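Local coordinates for bifunctional protein PutA (Bdellovibrio bacteriovorus, PDB 5UR2) that probably couples proline dehydrogenation on a flavin to NAD-dependent oxidation of glutamate semialdehyde, so converting proline into glutamate, at residues B[385-388]-B[389-392]. Sequence-based numbering, arbitrary orientation.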
ATOM      1  N   MET B 385     -40.429 -34.960  -8.928  1.00 33.85           N
ATOM      2  CA  MET B 385     -39.333 -34.821  -9.880  1.00 34.59           C
ATOM      3  C   MET B 385     -39.460 -35.872 -10.969  1.00 38.02           C
ATOM      4  O   MET B 385     -39.870 -37.005 -10.703  1.00 36.66           O
ATOM      5  CB  MET B 385     -37.968 -34.977  -9.197  1.00 30.78           C
ATOM      6  CG  MET B 385     -37.478 -33.760  -8.475  1.00 42.14           C
ATOM      7  SD  MET B 385     -37.288 -32.387  -9.616  1.00 45.36           S
ATOM      8  CE  MET B 385     -35.982 -33.032 -10.613  1.00 37.57           C
ATOM      9  N   ALA B 386     -39.117 -35.489 -12.200  1.00 41.23           N
ATOM     10  CA  ALA B 386     -38.910 -36.451 -13.287  1.00 39.93           C
ATOM     11  C   ALA B 386     -40.144 -37.308 -13.535  1.00 36.59           C
ATOM     12  O   ALA B 386     -40.044 -38.512 -13.785  1.00 40.08           O
ATOM     13  CB  ALA B 386     -37.694 -37.343 -13.010  1.00 39.61           C
ATOM     14  N   GLU B 387     -41.319 -36.684 -13.476  1.00 43.34           N
ATOM     15  CA  GLU B 387     -42.579 -37.388 -13.733  1.00 43.99           C
ATOM     16  C   GLU B 387     -42.582 -38.222 -15.013  1.00 40.75           C
ATOM     17  O   GLU B 387     -43.038 -39.379 -14.966  1.00 42.86           O
ATOM     18  CB  GLU B 387     -43.724 -36.365 -13.747  1.00 52.10           C
ATOM     19  CG  GLU B 387     -44.182 -35.977 -12.356  1.00 59.40           C
ATOM     20  CD  GLU B 387     -44.405 -37.192 -11.480  1.00 64.47           C
ATOM     21  OE1 GLU B 387     -45.193 -38.070 -11.906  1.00 68.80           O
ATOM     22  OE2 GLU B 387     -43.780 -37.279 -10.391  1.00 61.33           O
ATOM     23  N   PRO B 388     -42.125 -37.723 -16.167  1.00 36.93           N
ATOM     24  CA  PRO B 388     -42.172 -38.580 -17.364  1.00 40.26           C
ATOM     25  C   PRO B 388     -41.262 -39.788 -17.260  1.00 39.34           C
ATOM     26  O   PRO B 388     -41.613 -40.872 -17.743  1.00 47.88           O
ATOM     27  CB  PRO B 388     -41.725 -37.638 -18.495  1.00 42.51           C
ATOM     28  CG  PRO B 388     -41.809 -36.272 -17.936  1.00 45.80           C
ATOM     29  CD  PRO B 388     -41.546 -36.406 -16.475  1.00 39.34           C
ATOM     30  N   ILE B 389     -40.097 -39.627 -16.629  1.00 39.10           N
ATOM     31  CA  ILE B 389     -39.164 -40.742 -16.469  1.00 38.51           C
ATOM     32  C   ILE B 389     -39.686 -41.741 -15.445  1.00 36.80           C
ATOM     33  O   ILE B 389     -39.676 -42.955 -15.679  1.00 34.01           O
ATOM     34  CB  ILE B 389     -37.778 -40.209 -16.085  1.00 30.35           C
ATOM     35  CG1 ILE B 389     -37.445 -39.023 -16.993  1.00 41.84           C
ATOM     36  CG2 ILE B 389     -36.766 -41.312 -16.217  1.00 27.69           C
ATOM     37  CD1 ILE B 389     -36.102 -38.381 -16.744  1.00 47.44           C
ATOM     38  N   LYS B 390     -40.140 -41.235 -14.290  1.00 40.05           N
ATOM     39  CA  LYS B 390     -40.728 -42.061 -13.235  1.00 38.90           C
ATOM     40  C   LYS B 390     -41.815 -42.987 -13.773  1.00 44.07           C
ATOM     41  O   LYS B 390     -41.811 -44.199 -13.514  1.00 43.22           O
ATOM     42  CB  LYS B 390     -41.312 -41.141 -12.158  1.00 42.77           C
ATOM     43  CG  LYS B 390     -41.457 -41.726 -10.761  1.00 39.70           C
ATOM     44  CD  LYS B 390     -42.029 -40.663  -9.815  1.00 36.68           C
ATOM     45  CE  LYS B 390     -40.982 -39.606  -9.426  1.00 37.91           C
ATOM     46  NZ  LYS B 390     -41.531 -38.465  -8.615  1.00 26.94           N
ATOM     47  N   LYS B 391     -42.774 -42.418 -14.508  1.00 43.70           N
ATOM     48  CA  LYS B 391     -43.876 -43.217 -15.030  1.00 38.68           C
ATOM     49  C   LYS B 391     -43.369 -44.294 -15.979  1.00 33.54           C
ATOM     50  O   LYS B 391     -43.846 -45.433 -15.945  1.00 33.08           O
ATOM     51  CB  LYS B 391     -44.883 -42.304 -15.729  1.00 31.13           C
ATOM     52  CG  LYS B 391     -45.963 -43.020 -16.514  1.00 42.62           C
ATOM     53  CD  LYS B 391     -47.105 -43.478 -15.637  1.00 48.67           C
ATOM     54  CE  LYS B 391     -48.361 -43.721 -16.475  1.00 51.05           C
ATOM     55  NZ  LYS B 391     -48.058 -44.494 -17.717  1.00 51.39           N
ATOM     56  N   THR B 392     -42.382 -43.952 -16.815  1.00 36.85           N
ATOM     57  CA  THR B 392     -41.825 -44.917 -17.761  1.00 42.32           C
ATOM     58  C   THR B 392     -41.184 -46.099 -17.038  1.00 38.69           C
ATOM     59  O   THR B 392     -41.409 -47.256 -17.411  1.00 37.36           O
ATOM     60  CB  THR B 392     -40.814 -44.225 -18.680  1.00 44.16           C
ATOM     61  OG1 THR B 392     -41.483 -43.246 -19.483  1.00 41.65           O
ATOM     62  CG2 THR B 392     -40.138 -45.234 -19.598  1.00 45.39           C
TER
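Lys390 doubles back over the start of its own helix to set its ammonium group between Met385 and Glu387. CG leaves anti to the backbone N (chi1 -156°) and a bend at chi3 brings the end round. Lys390 NZ then lies 3.1 Å from Glu387 OE2 in a salt bridge, the nitrogen approaching almost in line with the C-O bond, and 3.0 Å from Met385 O in a weak hydrogen bond. NZ also forms a salt bridge with Glu402 and bonds to the carbonyl of Leu382, so two carboxylates and two backbone oxygens surround the ammonium group of this buried lysine and probably balance its charge. The backbone of this turn is tight: Lys390 N bonds to Ala386 O at 2.8 Å, almost straight (176°), closing the first helical turn from the N-cap residue Ala386. Lys391 N follows to Glu387 O. This turn opens the helix of a beta-alpha-beta unit, between strands 379-382 and 400-406, the last two of the proline dehydrogenase barrel; Met385, in the loop ahead of the helix, has its side chain about 7 Å from the bound N-propargylglycine-modified flavin adenine dinucleotide. On the apolar flank Ile389 CD1 reaches Ala386 CB at 4.2 Å, and Met381, Leu430 and, from helix 6-22, Met21 pack around Ile389. Further along, Pro388 O takes two donors from one residue: Thr392 OG1 at 2.9 Å and, weakly, Thr392 N at 3.3 Å. The hydroxyl can double up in this way because OG1 sits beside its own backbone N (chi1 -65°); it is also bonded to Gln24. The looser side belongs to the partly exposed Glu387 and Lys391. Lys391 touches the preceding turn through CB, 3.5 Å from Glu387 O, while the rest of its chain runs on to a salt bridge with Asp395.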